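Local coordinates for molybdopterin-guanine dinucleotide biosynthesis protein A (MobA) (Archaeoglobus fulgidus, PDB 3NGW), which probably binds GTP and transfers its nucleotide part in molybdenum cofactor biosynthesis, as expected for a MobA-like nucleotidyltransferase, at residues Ser85-Ala90 with Glu99-Leu104; Leu116-Asp121 with Leu126-Ala131. One frame throughout, in Å; residues are numbered along the deposited sequence.

Contact 1 of 2, residues Ser85-Ala90 with Glu99-Leu104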
ATOM      1  N   SER A  85     -11.430   7.045  -4.571  1.00 33.91           N
ATOM      2  CA  SER A  85     -11.012   5.700  -4.951  1.00 34.37           C
ATOM      3  C   SER A  85      -9.566   5.695  -5.408  1.00 36.13           C
ATOM      4  O   SER A  85      -9.083   6.659  -6.008  1.00 41.05           O
ATOM      5  CB  SER A  85     -11.910   5.147  -6.068  1.00 28.99           C
ATOM      6  OG  SER A  85     -11.631   5.751  -7.326  1.00 31.89           O
ATOM      7  N   CYS A  86      -8.879   4.599  -5.122  1.00 34.63           N
ATOM      8  CA  CYS A  86      -7.479   4.460  -5.488  1.00 31.87           C
ATOM      9  C   CYS A  86      -7.070   3.029  -5.252  1.00 31.71           C
ATOM     10  O   CYS A  86      -7.858   2.228  -4.765  1.00 33.64           O
ATOM     11  CB  CYS A  86      -6.617   5.345  -4.593  1.00 23.05           C
ATOM     12  SG  CYS A  86      -6.755   4.912  -2.825  1.00 33.84           S
ATOM     13  N   VAL A  87      -5.830   2.724  -5.607  1.00 38.96           N
ATOM     14  CA  VAL A  87      -5.263   1.410  -5.373  1.00 40.14           C
ATOM     15  C   VAL A  87      -4.217   1.684  -4.308  1.00 36.60           C
ATOM     16  O   VAL A  87      -3.517   2.698  -4.373  1.00 36.12           O
ATOM     17  CB  VAL A  87      -4.594   0.816  -6.637  1.00 45.01           C
ATOM     18  CG1 VAL A  87      -5.655   0.280  -7.579  1.00 43.96           C
ATOM     19  CG2 VAL A  87      -3.759   1.879  -7.330  1.00 46.56           C
ATOM     20  N   VAL A  88      -4.136   0.801  -3.317  1.00 33.87           N
ATOM     21  CA  VAL A  88      -3.187   0.953  -2.222  1.00 29.83           C
ATOM     22  C   VAL A  88      -1.998   0.033  -2.432  1.00 32.46           C
ATOM     23  O   VAL A  88      -2.134  -1.076  -2.938  1.00 37.82           O
ATOM     24  CB  VAL A  88      -3.851   0.634  -0.859  1.00 37.27           C
ATOM     25  CG1 VAL A  88      -2.829   0.732   0.267  1.00 36.05           C
ATOM     26  CG2 VAL A  88      -5.001   1.601  -0.608  1.00 28.59           C
ATOM     27  N   ALA A  89      -0.827   0.516  -2.060  1.00 36.61           N
ATOM     28  CA  ALA A  89       0.382  -0.263  -2.190  1.00 42.06           C
ATOM     29  C   ALA A  89       1.242   0.115  -0.997  1.00 46.12           C
ATOM     30  O   ALA A  89       1.451   1.295  -0.721  1.00 50.44           O
ATOM     31  CB  ALA A  89       1.088   0.072  -3.482  1.00 30.89           C
ATOM     32  N   ALA A  90       1.719  -0.883  -0.269  1.00 44.71           N
ATOM     33  CA  ALA A  90       2.554  -0.604   0.879  1.00 39.94           C
ATOM     34  C   ALA A  90       4.006  -0.521   0.430  1.00 40.99           C
ATOM     35  O   ALA A  90       4.410  -1.175  -0.533  1.00 44.03           O
ATOM     36  CB  ALA A  90       2.377  -1.683   1.917  1.00 31.44           C
ATOM     37  N   GLU A  99       1.766  -2.605 -13.923  1.00 34.54           N
ATOM     38  CA  GLU A  99       0.776  -3.271 -14.750  1.00 39.94           C
ATOM     39  C   GLU A  99      -0.248  -3.938 -13.846  1.00 40.00           C
ATOM     40  O   GLU A  99      -1.444  -3.912 -14.135  1.00 40.18           O
ATOM     41  CB  GLU A  99       1.415  -4.336 -15.648  1.00 46.28           C
ATOM     42  CG  GLU A  99       2.719  -3.926 -16.355  1.00 69.40           C
ATOM     43  CD  GLU A  99       3.936  -3.973 -15.426  1.00 75.57           C
ATOM     44  OE1 GLU A  99       4.162  -2.996 -14.678  1.00 68.18           O
ATOM     45  OE2 GLU A  99       4.655  -5.001 -15.439  1.00 80.56           O
ATOM     46  N   VAL A 100       0.232  -4.540 -12.755  1.00 34.96           N
ATOM     47  CA  VAL A 100      -0.642  -5.218 -11.794  1.00 40.84           C
ATOM     48  C   VAL A 100      -1.605  -4.203 -11.182  1.00 40.39           C
ATOM     49  O   VAL A 100      -2.820  -4.433 -11.124  1.00 44.35           O
ATOM     50  CB  VAL A 100       0.164  -5.912 -10.647  1.00 39.55           C
ATOM     51  CG1 VAL A 100      -0.795  -6.474  -9.600  1.00 41.10           C
ATOM     52  CG2 VAL A 100       1.020  -7.041 -11.209  1.00 28.47           C
ATOM     53  N   LEU A 101      -1.065  -3.063 -10.756  1.00 39.25           N
ATOM     54  CA  LEU A 101      -1.884  -2.015 -10.151  1.00 41.18           C
ATOM     55  C   LEU A 101      -2.915  -1.480 -11.126  1.00 42.51           C
ATOM     56  O   LEU A 101      -4.095  -1.350 -10.792  1.00 42.73           O
ATOM     57  CB  LEU A 101      -1.001  -0.867  -9.648  1.00 40.87           C
ATOM     58  CG  LEU A 101      -0.354  -1.083  -8.273  1.00 41.89           C
ATOM     59  CD1 LEU A 101       0.644   0.020  -7.987  1.00 42.07           C
ATOM     60  CD2 LEU A 101      -1.438  -1.107  -7.203  1.00 46.66           C
ATOM     61  N   GLU A 102      -2.463  -1.164 -12.333  1.00 44.63           N
ATOM     62  CA  GLU A 102      -3.349  -0.640 -13.360  1.00 41.60           C
ATOM     63  C   GLU A 102      -4.539  -1.594 -13.526  1.00 31.33           C
ATOM     64  O   GLU A 102      -5.693  -1.170 -13.576  1.00 38.88           O
ATOM     65  CB  GLU A 102      -2.583  -0.497 -14.680  1.00 39.06           C
ATOM     66  CG  GLU A 102      -2.987   0.722 -15.489  1.00 60.40           C
ATOM     67  CD  GLU A 102      -1.933   1.821 -15.485  1.00 65.79           C
ATOM     68  OE1 GLU A 102      -2.320   3.014 -15.522  1.00 66.32           O
ATOM     69  OE2 GLU A 102      -0.721   1.495 -15.466  1.00 66.22           O
ATOM     70  N   HIS A 103      -4.256  -2.889 -13.591  1.00 36.19           N
ATOM     71  CA  HIS A 103      -5.315  -3.876 -13.741  1.00 34.48           C
ATOM     72  C   HIS A 103      -6.284  -3.824 -12.556  1.00 44.48           C
ATOM     73  O   HIS A 103      -7.496  -3.724 -12.743  1.00 42.38           O
ATOM     74  CB  HIS A 103      -4.714  -5.276 -13.862  1.00 38.91           C
ATOM     75  CG  HIS A 103      -5.729  -6.352 -14.090  1.00 51.33           C
ATOM     76  ND1 HIS A 103      -6.537  -6.393 -15.207  1.00 56.22           N
ATOM     77  CD2 HIS A 103      -6.076  -7.423 -13.337  1.00 50.29           C
ATOM     78  CE1 HIS A 103      -7.338  -7.440 -15.131  1.00 54.56           C
ATOM     79  NE2 HIS A 103      -7.078  -8.082 -14.005  1.00 55.76           N
ATOM     80  N   LEU A 104      -5.744  -3.881 -11.338  1.00 44.90           N
ATOM     81  CA  LEU A 104      -6.567  -3.843 -10.133  1.00 41.43           C
ATOM     82  C   LEU A 104      -7.512  -2.645 -10.097  1.00 43.05           C
ATOM     83  O   LEU A 104      -8.688  -2.792  -9.759  1.00 44.88           O
ATOM     84  CB  LEU A 104      -5.677  -3.846  -8.883  1.00 37.84           C
ATOM     85  CG  LEU A 104      -4.926  -5.156  -8.610  1.00 47.04           C
ATOM     86  CD1 LEU A 104      -4.063  -5.033  -7.363  1.00 34.64           C
ATOM     87  CD2 LEU A 104      -5.945  -6.290  -8.448  1.00 37.19           C
TER

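Contact 2 of 2, residues Leu116-Asp121 with Leu126-Ala131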
ATOM      1  N   LEU A 116     -11.428  -4.350  -4.070  1.00 39.69           N
ATOM      2  CA  LEU A 116     -11.029  -5.485  -4.889  1.00 41.54           C
ATOM      3  C   LEU A 116      -9.662  -5.865  -4.330  1.00 37.97           C
ATOM      4  O   LEU A 116      -8.686  -5.131  -4.507  1.00 34.09           O
ATOM      5  CB  LEU A 116     -10.898  -5.081  -6.362  1.00 45.14           C
ATOM      6  CG  LEU A 116     -10.392  -6.203  -7.281  1.00 44.08           C
ATOM      7  CD1 LEU A 116     -11.532  -7.151  -7.554  1.00 48.45           C
ATOM      8  CD2 LEU A 116      -9.856  -5.639  -8.586  1.00 55.48           C
ATOM      9  N   ILE A 117      -9.602  -7.009  -3.654  1.00 36.22           N
ATOM     10  CA  ILE A 117      -8.382  -7.465  -2.997  1.00 36.43           C
ATOM     11  C   ILE A 117      -7.856  -8.794  -3.522  1.00 38.18           C
ATOM     12  O   ILE A 117      -8.580  -9.791  -3.554  1.00 40.31           O
ATOM     13  CB  ILE A 117      -8.635  -7.587  -1.471  1.00 37.80           C
ATOM     14  CG1 ILE A 117      -9.081  -6.226  -0.927  1.00 36.49           C
ATOM     15  CG2 ILE A 117      -7.390  -8.082  -0.761  1.00 29.20           C
ATOM     16  CD1 ILE A 117      -9.508  -6.241   0.527  1.00 32.82           C
ATOM     17  N   PRO A 118      -6.582  -8.826  -3.940  1.00 34.87           N
ATOM     18  CA  PRO A 118      -5.942 -10.038  -4.464  1.00 41.41           C
ATOM     19  C   PRO A 118      -5.936 -11.143  -3.410  1.00 47.94           C
ATOM     20  O   PRO A 118      -5.768 -10.872  -2.219  1.00 45.92           O
ATOM     21  CB  PRO A 118      -4.533  -9.561  -4.818  1.00 40.26           C
ATOM     22  CG  PRO A 118      -4.751  -8.110  -5.161  1.00 39.07           C
ATOM     23  CD  PRO A 118      -5.681  -7.669  -4.060  1.00 33.04           C
ATOM     24  N   LYS A 119      -6.116 -12.387  -3.844  1.00 48.11           N
ATOM     25  CA  LYS A 119      -6.152 -13.492  -2.901  1.00 48.33           C
ATOM     26  C   LYS A 119      -5.832 -14.870  -3.462  1.00 49.83           C
ATOM     27  O   LYS A 119      -6.320 -15.254  -4.525  1.00 50.45           O
ATOM     28  CB  LYS A 119      -7.530 -13.547  -2.239  1.00 47.68           C
ATOM     29  CG  LYS A 119      -7.742 -14.762  -1.363  1.00 54.05           C
ATOM     30  CD  LYS A 119      -9.157 -14.835  -0.843  1.00 51.04           C
ATOM     31  CE  LYS A 119      -9.317 -16.038   0.072  1.00 63.10           C
ATOM     32  NZ  LYS A 119     -10.716 -16.197   0.577  1.00 78.13           N
ATOM     33  N   HIS A 120      -5.000 -15.603  -2.729  1.00 48.36           N
ATOM     34  CA  HIS A 120      -4.645 -16.972  -3.078  1.00 59.88           C
ATOM     35  C   HIS A 120      -5.391 -17.786  -2.023  1.00 61.71           C
ATOM     36  O   HIS A 120      -6.554 -18.153  -2.215  1.00 70.01           O
ATOM     37  CB  HIS A 120      -3.136 -17.201  -2.969  1.00 60.86           C
ATOM     38  CG  HIS A 120      -2.484 -16.452  -1.848  1.00 67.99           C
ATOM     39  ND1 HIS A 120      -2.195 -15.107  -1.923  1.00 72.65           N
ATOM     40  CD2 HIS A 120      -2.069 -16.858  -0.625  1.00 70.28           C
ATOM     41  CE1 HIS A 120      -1.628 -14.717  -0.795  1.00 68.17           C
ATOM     42  NE2 HIS A 120      -1.540 -15.761   0.009  1.00 69.08           N
ATOM     43  N   ASP A 121      -4.729 -18.057  -0.904  1.00 62.24           N
ATOM     44  CA  ASP A 121      -5.360 -18.773   0.198  1.00 54.71           C
ATOM     45  C   ASP A 121      -5.758 -17.691   1.199  1.00 53.38           C
ATOM     46  O   ASP A 121      -6.744 -17.817   1.924  1.00 49.93           O
ATOM     47  CB  ASP A 121      -4.376 -19.752   0.853  1.00 67.97           C
ATOM     48  CG  ASP A 121      -4.174 -21.023   0.039  1.00 73.50           C
ATOM     49  OD1 ASP A 121      -5.156 -21.771  -0.161  1.00 63.87           O
ATOM     50  OD2 ASP A 121      -3.030 -21.271  -0.400  1.00 84.19           O
ATOM     51  N   LEU A 126      -3.048  -4.763   1.519  1.00 27.26           N
ATOM     52  CA  LEU A 126      -2.178  -3.624   1.275  1.00 31.81           C
ATOM     53  C   LEU A 126      -1.677  -3.549  -0.164  1.00 35.47           C
ATOM     54  O   LEU A 126      -0.675  -2.905  -0.462  1.00 33.16           O
ATOM     55  CB  LEU A 126      -1.006  -3.637   2.262  1.00 26.65           C
ATOM     56  CG  LEU A 126      -1.469  -3.552   3.716  1.00 30.83           C
ATOM     57  CD1 LEU A 126      -0.289  -3.325   4.628  1.00 25.88           C
ATOM     58  CD2 LEU A 126      -2.471  -2.410   3.859  1.00 34.19           C
ATOM     59  N   LEU A 127      -2.397  -4.211  -1.058  1.00 35.60           N
ATOM     60  CA  LEU A 127      -2.072  -4.199  -2.474  1.00 31.73           C
ATOM     61  C   LEU A 127      -3.397  -4.492  -3.166  1.00 33.94           C
ATOM     62  O   LEU A 127      -3.582  -5.545  -3.778  1.00 24.82           O
ATOM     63  CB  LEU A 127      -1.027  -5.268  -2.791  1.00 35.45           C
ATOM     64  CG  LEU A 127      -0.166  -5.078  -4.045  1.00 34.22           C
ATOM     65  CD1 LEU A 127      -0.854  -5.615  -5.263  1.00 43.67           C
ATOM     66  CD2 LEU A 127       0.149  -3.599  -4.209  1.00 36.45           C
ATOM     67  N   ALA A 128      -4.327  -3.546  -3.037  1.00 33.96           N
ATOM     68  CA  ALA A 128      -5.659  -3.682  -3.620  1.00 37.30           C
ATOM     69  C   ALA A 128      -6.364  -2.355  -3.902  1.00 30.74           C
ATOM     70  O   ALA A 128      -5.901  -1.283  -3.519  1.00 33.14           O
ATOM     71  CB  ALA A 128      -6.528  -4.531  -2.703  1.00 30.45           C
ATOM     72  N   TYR A 129      -7.501  -2.465  -4.579  1.00 33.88           N
ATOM     73  CA  TYR A 129      -8.337  -1.332  -4.941  1.00 30.42           C
ATOM     74  C   TYR A 129      -9.381  -1.069  -3.852  1.00 33.09           C
ATOM     75  O   TYR A 129     -10.002  -2.001  -3.331  1.00 32.31           O
ATOM     76  CB  TYR A 129      -9.050  -1.629  -6.264  1.00 33.05           C
ATOM     77  CG  TYR A 129     -10.212  -0.707  -6.555  1.00 30.43           C
ATOM     78  CD1 TYR A 129     -10.018   0.547  -7.143  1.00 26.26           C
ATOM     79  CD2 TYR A 129     -11.504  -1.055  -6.166  1.00 26.07           C
ATOM     80  CE1 TYR A 129     -11.095   1.432  -7.325  1.00 25.70           C
ATOM     81  CE2 TYR A 129     -12.570  -0.183  -6.341  1.00 27.77           C
ATOM     82  CZ  TYR A 129     -12.361   1.052  -6.916  1.00 22.23           C
ATOM     83  OH  TYR A 129     -13.439   1.894  -7.047  1.00 35.39           O
ATOM     84  N   TYR A 130      -9.558   0.201  -3.502  1.00 28.75           N
ATOM     85  CA  TYR A 130     -10.550   0.603  -2.509  1.00 33.73           C
ATOM     86  C   TYR A 130     -11.317   1.778  -3.104  1.00 28.16           C
ATOM     87  O   TYR A 130     -10.718   2.690  -3.670  1.00 22.48           O
ATOM     88  CB  TYR A 130      -9.894   1.042  -1.178  1.00 33.94           C
ATOM     89  CG  TYR A 130      -9.244  -0.076  -0.369  1.00 33.70           C
ATOM     90  CD1 TYR A 130      -7.935  -0.488  -0.622  1.00 29.29           C
ATOM     91  CD2 TYR A 130      -9.959  -0.753   0.623  1.00 35.32           C
ATOM     92  CE1 TYR A 130      -7.357  -1.550   0.090  1.00 23.95           C
ATOM     93  CE2 TYR A 130      -9.388  -1.814   1.332  1.00 24.63           C
ATOM     94  CZ  TYR A 130      -8.093  -2.205   1.058  1.00 26.34           C
ATOM     95  OH  TYR A 130      -7.547  -3.272   1.735  1.00 37.39           O
ATOM     96  N   ALA A 131     -12.638   1.734  -3.001  1.00 26.89           N
ATOM     97  CA  ALA A 131     -13.479   2.808  -3.507  1.00 26.21           C
ATOM     98  C   ALA A 131     -13.833   3.684  -2.314  1.00 28.14           C
ATOM     99  O   ALA A 131     -13.713   3.252  -1.169  1.00 33.83           O
ATOM    100  CB  ALA A 131     -14.747   2.240  -4.137  1.00 25.77           C
TER

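Contact 1 of 2, residues Ser85-Ala90 with Glu99-Leu104
Val87 and Leu101 meet because of how each is turned about its first side-chain bond. In Leu101, CG lies anti to the carbonyl carbon (chi1 -82°), and of the two methyls it is CD2 that reaches the strand, touching Val87 CB at 3.7 Å. In Val87 (chi1 -78°), CG1 is anti to the carbonyl carbon while CG2 sits between the backbone N and the carbonyl carbon. The two methyls therefore meet different parts of the helix: CG2 lies 3.8 Å from Leu101 CD2, whereas CG1 comes over the backbone, 3.9 Å from Leu101 O, and continues toward the next turn, where Leu104 CB is 4.3 Å away. The branched valine is thus spread along one side of the helix, and the leucine runs across it at a slant. A little further along, Ala89 CB points to the same side as Val87 but only approaches the helix.

The pairing illustrates how a helix covers a sheet in an alpha/beta fold. Strand 86-90 leads through a connecting loop into helix 98-111, which returns across the sheet; the local axes pass 8.8 Å apart, with their directions 143° from one another. Tyr36 of helix 28-36 touches both Ala89 and Leu101, and Met1 packs on both Val87 and Leu101. Elsewhere on the helix, His103 NE2 is hydrogen-bonded to Tyr161 OH of strand 158-162.

Every side chain that touches here is aliphatic and buried. The backbones of the touching residues find their hydrogen bonds elsewhere: Val87 with Lys2 and Ala4 in the sheet, Leu104 N with Val100 O in the helix. What joins strand to helix is accordingly van der Waals and hydrophobic packing, governed by shape rather than by directed bonds.

Contact 2 of 2, residues Leu116-Asp121 with Leu126-Ala131
Leu116 and Tyr129 stand beside each other on one face of the sheet, both with CG anti to the backbone N, and their CB atoms are 3.9 Å apart. With chi2 of Tyr129 at 84° as well, an edge of the tyrosine ring faces the leucine backbone: CD2 of Tyr129 lies 3.9 Å from Leu116 N, which sits in the ring plane. The far end of the ring is fixed by a hydrogen bond between Tyr129 OH and Glu109 OE2 of helix 98-111.

Beneath the side chains, the two residues form an antiparallel hydrogen-bonded pair of the beta hairpin made by strands 115-119 and 129-130. Leu116 N gives a bond of 2.8 Å to Tyr129 O, 158° at the hydrogen; the return bond from Tyr129 N is less sure. Toward the turn the regular pairing gives way: Pro118 has no N-H to offer and places CD 3.0 Å from Leu127 O, and the chain turns a corner at Ala128.

Ile117 packs its CG1 on Ala128 CB. That CG1 is anti to the carbonyl carbon, and an extended second torsion (chi2 174°) sends CD1 on toward Tyr130, where it approaches the phenol end obliquely, 3.8 Å from Tyr130 OH. The hydroxyl is itself hydrogen-bonded to Pro125 O, tying the ring to the connecting loop.

Overall arrangement
Contact 1 closes before contact 2 opens along the chain, yet their centres lie about 9 Å apart and both build on the same mixed sheet. Strands 86-90 and 129-130 are neighbours there: probable hydrogen bonds join Val88 N to Ala128 O (2.7 Å) and Cys86 O to Tyr130 N (2.9 Å). The helix of contact 1 is followed, after a short connection, by strand 115-119 of contact 2, and Leu104 O packs 3.3 Å from Leu116 CD2. Helix 98-111 covers both strand 86-90 and the hairpin beside it, whose nearer strand, 129-130, runs antiparallel to 86-90. Together they form part of the core of the MobA-like domain (GT-A clan), away from the calcium-binding Asp184 and the Cys24-Cys192 disulfide.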